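Local atomic coordinates of hypothetical protein TM841 (Thermotoga maritima, PDB entry 1MGP), a protein that binds long-chain fatty acids such as palmitate and may take part in lipid transport or fatty acid metabolism. Residues Glu70-Met73 against Asn74-Arg78; Lys97-Tyr100 against Leu101-Glu105; Leu174-Arg177 against Met178-Asp182; Asp263-Ala266 against Gly267-Leu271. All blocks are in the same frame, centred on the assembly; numbering follows the deposited sequence.

Contact 1 of 4, residues Glu70-Met73 against Asn74-Arg78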
loop_
_atom_site.group_PDB
_atom_site.type_symbol
_atom_site.label_atom_id
_atom_site.label_comp_id
_atom_site.label_asym_id
_atom_site.label_seq_id
_atom_site.Cartn_x
_atom_site.Cartn_y
_atom_site.Cartn_z
ATOM N N GLU A 70 15.069 2.842 9.367
ATOM C CA GLU A 70 15.446 2.477 10.723
ATOM C C GLU A 70 14.277 2.470 11.702
ATOM O O GLU A 70 14.216 1.621 12.593
ATOM C CB GLU A 70 16.563 3.404 11.229
ATOM C CG GLU A 70 16.190 4.876 11.414
ATOM C CD GLU A 70 15.757 5.564 10.127
ATOM O OE1 GLU A 70 16.372 5.314 9.067
ATOM O OE2 GLU A 70 14.806 6.374 10.184
ATOM N N GLU A 71 13.345 3.402 11.534
ATOM C CA GLU A 71 12.190 3.468 12.421
ATOM C C GLU A 71 11.265 2.274 12.235
ATOM O O GLU A 71 10.738 1.727 13.203
ATOM C CB GLU A 71 11.422 4.770 12.192
ATOM C CG GLU A 71 12.108 5.979 12.804
ATOM C CD GLU A 71 11.352 7.269 12.564
ATOM O OE1 GLU A 71 10.124 7.291 12.791
ATOM O OE2 GLU A 71 11.991 8.263 12.158
ATOM N N ILE A 72 11.062 1.874 10.986
ATOM C CA ILE A 72 10.210 0.730 10.700
ATOM C C ILE A 72 10.887 -0.515 11.265
ATOM O O ILE A 72 10.238 -1.363 11.882
ATOM C CB ILE A 72 9.975 0.594 9.180
ATOM C CG1 ILE A 72 9.102 1.764 8.705
ATOM C CG2 ILE A 72 9.323 -0.749 8.858
ATOM C CD1 ILE A 72 8.884 1.830 7.209
HETATM N N MSE A 73 12.199 -0.616 11.073
HETATM C CA MSE A 73 12.936 -1.761 11.595
HETATM C C MSE A 73 12.836 -1.827 13.121
HETATM O O MSE A 73 12.740 -2.909 13.693
HETATM C CB MSE A 73 14.407 -1.691 11.175
HETATM C CG MSE A 73 14.651 -2.036 9.709
HETATM SE SE MSE A 73 16.542 -2.180 9.310
HETATM C CE MSE A 73 17.053 -3.378 10.727
ATOM N N ASN A 74 12.870 -0.666 13.770
ATOM C CA ASN A 74 12.768 -0.586 15.226
ATOM C C ASN A 74 11.368 -1.047 15.641
ATOM O O ASN A 74 11.204 -1.732 16.648
ATOM C CB ASN A 74 13.022 0.859 15.687
ATOM C CG ASN A 74 12.879 1.041 17.199
ATOM O OD1 ASN A 74 11.777 0.974 17.748
ATOM N ND2 ASN A 74 14.002 1.276 17.875
ATOM N N PHE A 75 10.362 -0.674 14.853
ATOM C CA PHE A 75 8.985 -1.065 15.140
ATOM C C PHE A 75 8.804 -2.584 15.006
ATOM O O PHE A 75 8.047 -3.200 15.764
ATOM C CB PHE A 75 8.010 -0.348 14.191
ATOM C CG PHE A 75 6.563 -0.695 14.439
ATOM C CD1 PHE A 75 5.859 -0.097 15.481
ATOM C CD2 PHE A 75 5.920 -1.654 13.660
ATOM C CE1 PHE A 75 4.538 -0.450 15.748
ATOM C CE2 PHE A 75 4.601 -2.015 13.920
ATOM C CZ PHE A 75 3.906 -1.413 14.966
ATOM N N TYR A 76 9.483 -3.195 14.040
ATOM C CA TYR A 76 9.364 -4.642 13.866
ATOM C C TYR A 76 9.758 -5.375 15.150
ATOM O O TYR A 76 9.065 -6.293 15.598
ATOM C CB TYR A 76 10.245 -5.142 12.716
ATOM C CG TYR A 76 9.776 -4.762 11.323
ATOM C CD1 TYR A 76 8.420 -4.578 11.042
ATOM C CD2 TYR A 76 10.685 -4.649 10.270
ATOM C CE1 TYR A 76 7.986 -4.295 9.744
ATOM C CE2 TYR A 76 10.258 -4.369 8.972
ATOM C CZ TYR A 76 8.912 -4.196 8.714
ATOM O OH TYR A 76 8.491 -3.945 7.423
ATOM N N LYS A 77 10.877 -4.969 15.741
ATOM C CA LYS A 77 11.342 -5.598 16.970
ATOM C C LYS A 77 10.326 -5.394 18.091
ATOM O O LYS A 77 9.980 -6.333 18.812
ATOM C CB LYS A 77 12.694 -5.019 17.383
ATOM C CG LYS A 77 13.248 -5.595 18.687
ATOM C CD LYS A 77 14.632 -5.029 18.989
ATOM C CE LYS A 77 15.164 -5.526 20.326
ATOM N NZ LYS A 77 14.266 -5.135 21.449
ATOM N N ARG A 78 9.827 -4.170 18.225
ATOM C CA ARG A 78 8.867 -3.871 19.277
ATOM C C ARG A 78 7.514 -4.564 19.156
ATOM O O ARG A 78 6.959 -4.995 20.168
ATOM C CB ARG A 78 8.682 -2.356 19.410
ATOM C CG ARG A 78 9.849 -1.680 20.128
ATOM C CD ARG A 78 9.616 -0.187 20.374
ATOM N NE ARG A 78 9.589 0.584 19.135
ATOM C CZ ARG A 78 8.513 1.191 18.648
ATOM N NH1 ARG A 78 7.351 1.124 19.291
ATOM N NH2 ARG A 78 8.603 1.877 17.516
HETATM O O HOH W 1 10.123 3.320 15.293
#
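Ile-72 and Tyr-76, four residues apart, make the main apolar contact. Their side chains run alongside each other in the same direction, and the Ile-72 CG2 methyl lies over one face of the phenol ring, 3.9 Å from the Tyr-76 centroid and 28° off the ring normal, which defines a CH-pi contact. The methyl is shifted toward the hydroxyl end, since Tyr-76 CZ is the ring atom closest to Ile-72 CG2, at 3.5 Å. With CG1 turned beside the backbone N (chi1 -69°), CG2 of Ile-72 is left trans to that nitrogen, on the side where the Tyr-76 ring lies. Beyond the methyl, Tyr-76 OH bonds to Met-289 O.

The backbone bonds show an alpha-helical turn within helix 69-81: Asn-74 N, Phe-75 N and Tyr-76 N each donate to the carbonyl four residues earlier, while Lys-77 N to Met-73 O is weak at 3.5 Å. On the inner side Phe-75 packs against Trp-57 and helix 291-297, its side chain about 7 Å from that of Thr-88, a residue of the hexadecanoate site.

Polar groups occupy another side. Arg-78 NE reaches Asn-74 OD1 at 2.6 Å, nearly straight at 173°, with the oxygen in the guanidinium plane. A water donates to Glu-71 O at 2.7 Å and accepts a weak bond from Arg-78 NH2. Arg-78 NH1 forms a salt bridge with Glu-63.

Contact 2 of 4, residues Lys97-Tyr100 against Leu101-Glu105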
loop_
_atom_site.group_PDB
_atom_site.type_symbol
_atom_site.label_atom_id
_atom_site.label_comp_id
_atom_site.label_asym_id
_atom_site.label_seq_id
_atom_site.Cartn_x
_atom_site.Cartn_y
_atom_site.Cartn_z
ATOM N N LYS A 97 -5.088 18.711 6.337
ATOM C CA LYS A 97 -5.093 20.141 6.041
ATOM C C LYS A 97 -3.678 20.714 6.088
ATOM O O LYS A 97 -3.281 21.478 5.209
ATOM C CB LYS A 97 -5.995 20.891 7.027
ATOM C CG LYS A 97 -7.469 20.528 6.920
ATOM C CD LYS A 97 -8.327 21.293 7.926
ATOM C CE LYS A 97 -8.437 22.774 7.576
ATOM N NZ LYS A 97 -9.397 23.491 8.476
ATOM N N LYS A 98 -2.923 20.334 7.116
ATOM C CA LYS A 98 -1.545 20.800 7.276
ATOM C C LYS A 98 -0.739 20.513 6.011
ATOM O O LYS A 98 -0.040 21.388 5.497
ATOM C CB LYS A 98 -0.891 20.096 8.475
ATOM C CG LYS A 98 0.465 20.661 8.931
ATOM C CD LYS A 98 1.545 20.669 7.835
ATOM C CE LYS A 98 1.811 19.285 7.220
ATOM N NZ LYS A 98 2.471 18.331 8.150
ATOM N N ARG A 99 -0.833 19.279 5.519
ATOM C CA ARG A 99 -0.116 18.876 4.316
ATOM C C ARG A 99 -0.545 19.702 3.104
ATOM O O ARG A 99 0.298 20.201 2.359
ATOM C CB ARG A 99 -0.368 17.394 4.025
ATOM C CG ARG A 99 0.091 16.458 5.118
ATOM C CD ARG A 99 1.507 15.966 4.898
ATOM N NE ARG A 99 2.011 15.279 6.086
ATOM C CZ ARG A 99 3.084 14.497 6.106
ATOM N NH1 ARG A 99 3.781 14.285 4.999
ATOM N NH2 ARG A 99 3.466 13.937 7.243
ATOM N N TYR A 100 -1.857 19.838 2.910
ATOM C CA TYR A 100 -2.380 20.593 1.776
ATOM C C TYR A 100 -1.882 22.048 1.767
ATOM O O TYR A 100 -1.563 22.596 0.705
ATOM C CB TYR A 100 -3.914 20.587 1.781
ATOM C CG TYR A 100 -4.576 19.216 1.719
ATOM C CD1 TYR A 100 -3.945 18.127 1.110
ATOM C CD2 TYR A 100 -5.860 19.026 2.237
ATOM C CE1 TYR A 100 -4.585 16.878 1.018
ATOM C CE2 TYR A 100 -6.506 17.791 2.146
ATOM C CZ TYR A 100 -5.867 16.723 1.540
ATOM O OH TYR A 100 -6.513 15.502 1.464
ATOM N N LEU A 101 -1.827 22.673 2.940
ATOM C CA LEU A 101 -1.364 24.056 3.033
ATOM C C LEU A 101 0.131 24.131 2.754
ATOM O O LEU A 101 0.607 25.066 2.104
ATOM C CB LEU A 101 -1.673 24.636 4.415
ATOM C CG LEU A 101 -3.167 24.708 4.749
ATOM C CD1 LEU A 101 -3.360 25.449 6.060
ATOM C CD2 LEU A 101 -3.917 25.421 3.625
ATOM N N LYS A 102 0.865 23.138 3.246
ATOM C CA LYS A 102 2.300 23.067 3.025
ATOM C C LYS A 102 2.595 23.007 1.528
ATOM O O LYS A 102 3.478 23.708 1.039
ATOM C CB LYS A 102 2.883 21.832 3.724
ATOM C CG LYS A 102 4.303 21.473 3.291
ATOM C CD LYS A 102 4.842 20.303 4.100
ATOM C CE LYS A 102 5.999 19.617 3.390
ATOM N NZ LYS A 102 7.078 20.569 3.020
ATOM N N TYR A 103 1.854 22.179 0.792
ATOM C CA TYR A 103 2.083 22.066 -0.645
ATOM C C TYR A 103 1.746 23.373 -1.356
ATOM O O TYR A 103 2.420 23.759 -2.309
ATOM C CB TYR A 103 1.259 20.924 -1.248
ATOM C CG TYR A 103 1.475 19.592 -0.573
ATOM C CD1 TYR A 103 2.734 19.228 -0.090
ATOM C CD2 TYR A 103 0.420 18.692 -0.414
ATOM C CE1 TYR A 103 2.937 18.001 0.540
ATOM C CE2 TYR A 103 0.608 17.466 0.211
ATOM C CZ TYR A 103 1.867 17.125 0.688
ATOM O OH TYR A 103 2.050 15.920 1.331
ATOM N N LYS A 104 0.699 24.051 -0.897
ATOM C CA LYS A 104 0.317 25.318 -1.504
ATOM C C LYS A 104 1.480 26.296 -1.348
ATOM O O LYS A 104 1.852 26.986 -2.296
ATOM C CB LYS A 104 -0.926 25.892 -0.825
ATOM C CG LYS A 104 -1.386 27.216 -1.412
ATOM C CD LYS A 104 -2.418 27.885 -0.515
ATOM C CE LYS A 104 -2.862 29.227 -1.078
ATOM N NZ LYS A 104 -3.555 29.076 -2.388
ATOM N N GLU A 105 2.047 26.341 -0.145
ATOM C CA GLU A 105 3.177 27.222 0.139
ATOM C C GLU A 105 4.440 26.798 -0.618
ATOM O O GLU A 105 5.386 27.580 -0.742
ATOM C CB GLU A 105 3.439 27.273 1.650
ATOM C CG GLU A 105 2.416 28.113 2.414
ATOM C CD GLU A 105 2.581 28.036 3.925
ATOM O OE1 GLU A 105 3.727 28.150 4.418
ATOM O OE2 GLU A 105 1.557 27.874 4.625
#
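With chi1 at -54°, Tyr-103 swings its ring back along the helix toward Arg-99, whose chain in turn bends at chi2 (-92°) so that CD passes beside the phenol oxygen. Arg-99 CD and Tyr-103 OH are 3.6 Å apart, and Arg-99 CB is 3.9 Å from Tyr-103 CE2. The hydroxyl lies at the edge of the guanidinium, near its plane, while ring and guanidinium planes stand 67° apart, which excludes a parallel stack.

The Arg-99 carbonyl oxygen has two roles. It accepts from Tyr-103 N at 3.0 Å, and it also sits over one face of the Tyr-103 ring, toward the rim, 3.2 Å from Tyr-103 CG. The same i to i+4 pattern links Leu-101 N to Lys-97 O, Lys-102 N to Lys-98 O and Lys-104 N to Tyr-100 O, as expected of an alpha helix.

Asp-49 OD2 is shared by Arg-99 NH1 and Tyr-103 OH, so one carboxylate oxygen fixes both side-chain ends. The Arg-99 and Tyr-103 side chains thereby settle helix 93-105 on strands 48-56 and 28-33, while Tyr-100 turns to helix 123-133 and bonds through its hydroxyl to Ala-127 O.

Contact 3 of 4, residues Leu174-Arg177 against Met178-Asp182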
loop_
_atom_site.group_PDB
_atom_site.type_symbol
_atom_site.label_atom_id
_atom_site.label_comp_id
_atom_site.label_asym_id
_atom_site.label_seq_id
_atom_site.Cartn_x
_atom_site.Cartn_y
_atom_site.Cartn_z
ATOM N N LEU A 174 -6.871 6.016 -14.792
ATOM C CA LEU A 174 -6.762 5.206 -13.585
ATOM C C LEU A 174 -8.067 4.454 -13.373
ATOM O O LEU A 174 -8.075 3.307 -12.927
ATOM C CB LEU A 174 -6.464 6.084 -12.367
ATOM C CG LEU A 174 -5.064 6.693 -12.253
ATOM C CD1 LEU A 174 -4.958 7.459 -10.947
ATOM C CD2 LEU A 174 -4.006 5.589 -12.301
ATOM N N ASP A 175 -9.173 5.108 -13.708
ATOM C CA ASP A 175 -10.489 4.505 -13.560
ATOM C C ASP A 175 -10.601 3.283 -14.474
ATOM O O ASP A 175 -11.158 2.255 -14.087
ATOM C CB ASP A 175 -11.565 5.530 -13.906
ATOM C CG ASP A 175 -12.842 5.303 -13.141
ATOM O OD1 ASP A 175 -13.535 4.301 -13.422
ATOM O OD2 ASP A 175 -13.145 6.125 -12.248
ATOM N N GLU A 176 -10.065 3.402 -15.686
ATOM C CA GLU A 176 -10.080 2.300 -16.645
ATOM C C GLU A 176 -9.184 1.167 -16.140
ATOM O O GLU A 176 -9.586 0.002 -16.135
ATOM C CB GLU A 176 -9.581 2.771 -18.014
ATOM C CG GLU A 176 -9.358 1.633 -19.006
ATOM C CD GLU A 176 -8.906 2.119 -20.370
ATOM O OE1 GLU A 176 -7.889 2.844 -20.437
ATOM O OE2 GLU A 176 -9.567 1.773 -21.375
ATOM N N ARG A 177 -7.968 1.515 -15.724
ATOM C CA ARG A 177 -7.030 0.522 -15.209
ATOM C C ARG A 177 -7.706 -0.256 -14.083
ATOM O O ARG A 177 -7.587 -1.480 -13.999
ATOM C CB ARG A 177 -5.762 1.200 -14.676
ATOM C CG ARG A 177 -4.998 2.019 -15.709
ATOM C CD ARG A 177 -4.549 1.163 -16.878
ATOM N NE ARG A 177 -3.558 0.162 -16.491
ATOM C CZ ARG A 177 -2.278 0.429 -16.245
ATOM N NH1 ARG A 177 -1.828 1.672 -16.344
ATOM N NH2 ARG A 177 -1.442 -0.551 -15.913
HETATM N N MSE A 178 -8.427 0.461 -13.225
HETATM C CA MSE A 178 -9.129 -0.166 -12.108
HETATM C C MSE A 178 -10.199 -1.124 -12.618
HETATM O O MSE A 178 -10.361 -2.226 -12.093
HETATM C CB MSE A 178 -9.778 0.898 -11.213
HETATM C CG MSE A 178 -10.624 0.318 -10.074
HETATM SE SE MSE A 178 -11.526 1.656 -8.982
HETATM C CE MSE A 178 -12.984 2.080 -10.183
ATOM N N LYS A 179 -10.929 -0.699 -13.643
ATOM C CA LYS A 179 -11.984 -1.526 -14.215
ATOM C C LYS A 179 -11.409 -2.836 -14.746
ATOM O O LYS A 179 -12.044 -3.886 -14.647
ATOM C CB LYS A 179 -12.693 -0.776 -15.346
ATOM C CG LYS A 179 -13.840 -1.551 -15.979
ATOM C CD LYS A 179 -14.473 -0.776 -17.127
ATOM C CE LYS A 179 -15.722 -1.478 -17.643
ATOM N NZ LYS A 179 -16.757 -1.611 -16.576
ATOM N N ASN A 180 -10.206 -2.771 -15.308
ATOM C CA ASN A 180 -9.562 -3.962 -15.852
ATOM C C ASN A 180 -8.720 -4.705 -14.823
ATOM O O ASN A 180 -7.981 -5.629 -15.169
ATOM C CB ASN A 180 -8.692 -3.593 -17.055
ATOM C CG ASN A 180 -9.510 -3.133 -18.238
ATOM O OD1 ASN A 180 -10.538 -3.733 -18.562
ATOM N ND2 ASN A 180 -9.058 -2.071 -18.898
ATOM N N LYS A 181 -8.844 -4.305 -13.561
ATOM C CA LYS A 181 -8.099 -4.929 -12.471
ATOM C C LYS A 181 -6.594 -4.966 -12.745
ATOM O O LYS A 181 -5.926 -5.963 -12.464
ATOM C CB LYS A 181 -8.621 -6.350 -12.228
ATOM C CG LYS A 181 -10.113 -6.413 -11.910
ATOM C CD LYS A 181 -10.557 -7.820 -11.517
ATOM C CE LYS A 181 -10.413 -8.811 -12.667
ATOM N NZ LYS A 181 -10.811 -10.194 -12.259
ATOM N N ASP A 182 -6.061 -3.868 -13.275
ATOM C CA ASP A 182 -4.639 -3.785 -13.593
ATOM C C ASP A 182 -3.716 -3.648 -12.386
ATOM O O ASP A 182 -2.518 -3.907 -12.487
ATOM C CB ASP A 182 -4.386 -2.631 -14.562
ATOM C CG ASP A 182 -4.859 -2.943 -15.969
ATOM O OD1 ASP A 182 -5.256 -4.104 -16.224
ATOM O OD2 ASP A 182 -4.824 -2.034 -16.821
#
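Arg-177 and Asp-182 cross at about a right angle, with guanidinium and carboxylate planes 61° apart. Arg-177 NE donates to Asp-182 OD2 at 2.6 Å, and the oxygen lies close to the guanidinium plane, using its anti lone pair, the one facing away from OD1. This is a salt bridge made through a single N-H: Arg-177 NH2 stays 3.8 Å from Asp-182 OD2. Successive bends at chi2 and chi3, near -60° and -66°, fold the arginine chain back over the helix end to meet the aspartate.

The backbones of the two also meet, Asp-182 N donating to Arg-177 O at 2.9 Å; beside it Lys-181 N donates to Met-178 O at 3.0 Å, with positive phi at Lys-181. These are the marks of a Schellman motif closing helix 167-179. In the same last turn, Asn-180 lays its amide obliquely across the Glu-176 chain, Asn-180 ND2 lying 3.7 Å from Glu-176 CG.

Arg-177 NH2 bonds further to Glu-307 OE1 and Val-308 O, and Asp-182 shares backbone hydrogen bonds with Val-308, so the helix terminus is tied to strand 302-308. A guanidinium held between two carboxylates would be expected to favour the ionised form of both acids.

Contact 4 of 4, residues Asp263-Ala266 against Gly267-Leu271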
loop_
_atom_site.group_PDB
_atom_site.type_symbol
_atom_site.label_atom_id
_atom_site.label_comp_id
_atom_site.label_asym_id
_atom_site.label_seq_id
_atom_site.Cartn_x
_atom_site.Cartn_y
_atom_site.Cartn_z
ATOM N N ASP A 263 9.034 -7.548 7.928
ATOM C CA ASP A 263 10.223 -8.093 8.567
ATOM C C ASP A 263 10.528 -9.506 8.081
ATOM O O ASP A 263 10.775 -10.408 8.875
ATOM C CB ASP A 263 10.063 -8.080 10.091
ATOM C CG ASP A 263 11.380 -8.311 10.818
ATOM O OD1 ASP A 263 12.445 -8.059 10.217
ATOM O OD2 ASP A 263 11.349 -8.728 11.993
ATOM N N ASN A 264 10.501 -9.689 6.765
ATOM C CA ASN A 264 10.799 -10.983 6.157
ATOM C C ASN A 264 11.290 -10.714 4.743
ATOM O O ASN A 264 10.640 -11.084 3.761
ATOM C CB ASN A 264 9.549 -11.868 6.110
ATOM C CG ASN A 264 9.862 -13.280 5.653
ATOM O OD1 ASN A 264 10.981 -13.565 5.224
ATOM N ND2 ASN A 264 8.876 -14.170 5.736
ATOM N N GLU A 265 12.443 -10.066 4.644
ATOM C CA GLU A 265 13.002 -9.717 3.347
ATOM C C GLU A 265 13.335 -10.930 2.486
ATOM O O GLU A 265 13.058 -10.942 1.289
ATOM C CB GLU A 265 14.251 -8.853 3.529
ATOM C CG GLU A 265 14.826 -8.339 2.222
ATOM C CD GLU A 265 15.929 -7.324 2.431
ATOM O OE1 GLU A 265 16.953 -7.674 3.056
ATOM O OE2 GLU A 265 15.768 -6.173 1.973
ATOM N N ALA A 266 13.932 -11.948 3.091
ATOM C CA ALA A 266 14.290 -13.150 2.352
ATOM C C ALA A 266 13.031 -13.783 1.759
ATOM O O ALA A 266 13.057 -14.336 0.657
ATOM C CB ALA A 266 14.999 -14.138 3.276
ATOM N N GLY A 267 11.929 -13.693 2.498
ATOM C CA GLY A 267 10.676 -14.256 2.032
ATOM C C GLY A 267 10.147 -13.603 0.767
ATOM O O GLY A 267 9.691 -14.292 -0.144
ATOM N N VAL A 268 10.204 -12.276 0.698
ATOM C CA VAL A 268 9.704 -11.575 -0.479
ATOM C C VAL A 268 10.680 -11.701 -1.649
ATOM O O VAL A 268 10.274 -11.688 -2.813
ATOM C CB VAL A 268 9.417 -10.077 -0.171
ATOM C CG1 VAL A 268 10.691 -9.356 0.241
ATOM C CG2 VAL A 268 8.784 -9.411 -1.388
ATOM N N VAL A 269 11.967 -11.836 -1.342
ATOM C CA VAL A 269 12.958 -11.997 -2.394
ATOM C C VAL A 269 12.641 -13.301 -3.127
ATOM O O VAL A 269 12.691 -13.363 -4.359
ATOM C CB VAL A 269 14.388 -12.061 -1.814
ATOM C CG1 VAL A 269 15.387 -12.418 -2.913
ATOM C CG2 VAL A 269 14.753 -10.718 -1.198
ATOM N N GLU A 270 12.294 -14.334 -2.363
ATOM C CA GLU A 270 11.959 -15.637 -2.932
ATOM C C GLU A 270 10.707 -15.524 -3.798
ATOM O O GLU A 270 10.616 -16.140 -4.865
ATOM C CB GLU A 270 11.733 -16.657 -1.811
ATOM C CG GLU A 270 11.503 -18.086 -2.285
ATOM C CD GLU A 270 12.637 -18.608 -3.157
ATOM O OE1 GLU A 270 13.811 -18.298 -2.860
ATOM O OE2 GLU A 270 12.355 -19.338 -4.132
ATOM N N LEU A 271 9.742 -14.731 -3.330
ATOM C CA LEU A 271 8.499 -14.519 -4.063
ATOM C C LEU A 271 8.769 -13.892 -5.430
ATOM O O LEU A 271 8.248 -14.354 -6.448
ATOM C CB LEU A 271 7.553 -13.607 -3.262
ATOM C CG LEU A 271 6.293 -13.135 -4.001
ATOM C CD1 LEU A 271 5.443 -14.345 -4.387
ATOM C CD2 LEU A 271 5.496 -12.171 -3.124
#
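Asn-264 lays its side-chain oxygen across the start of the Gly-267 backbone, with OD1 2.9 Å from Gly-267 N and 3.3 Å from Gly-267 CA. This is an N-cap: Asn-264 directly precedes helix 265-275, the helix of the beta-alpha-beta unit between strands 254-261 and 280-288. The capping bond is bent. Its N-H...O angle is 133°, and the Gly-267 nitrogen stands 50° out of the amide carbonyl plane, so neither lone pair is addressed. A trans chi1 of -172° places the amide beside the Asn-264 carbonyl carbon, from where OD1 can fold over the first turn. The other end of the amide is held too, because Asn-264 ND2 donates to Gly-300 O.

Asn-264 O also takes a weak backbone bond from Val-268 N, at 3.3 Å. Regular helical bonding follows, with Val-269 N to Glu-265 O at 3.0 Å and Glu-270 N to Ala-266 O at 3.1 Å. Val-268 packs inward on Val-302 and Ile-286, and Val-269 meets Ile-286 as well, which seats the helix on its sheet.

Glu-265 O has methyls of both valines tight against it, Val-268 CG1 and Val-269 CG2 each at 3.0 Å.

In the fold
All four contacts are local, along a helix or at its end, but they differ in setting. Contacts 1 and 2 are partly buried, contact 1 turning Ile-72, Phe-75 and Tyr-76 inward from within a helix and contact 2 Tyr-100 and Tyr-103, whereas contacts 3 and 4 lie nearer the surface and concern helix ends: a C-terminal Schellman closure and an N-cap. Both ends adjoin strand 302-308, contact 3 through charge and backbone bonds, contact 4 through the packing of Asn-264, Val-268 and Leu-271. Only contacts 1 and 4 touch, where Tyr-76 CZ meets Asp-263 N at 3.4 Å. Contact 2 lies on the other sheet, its centre about 37 Å from that of contact 4.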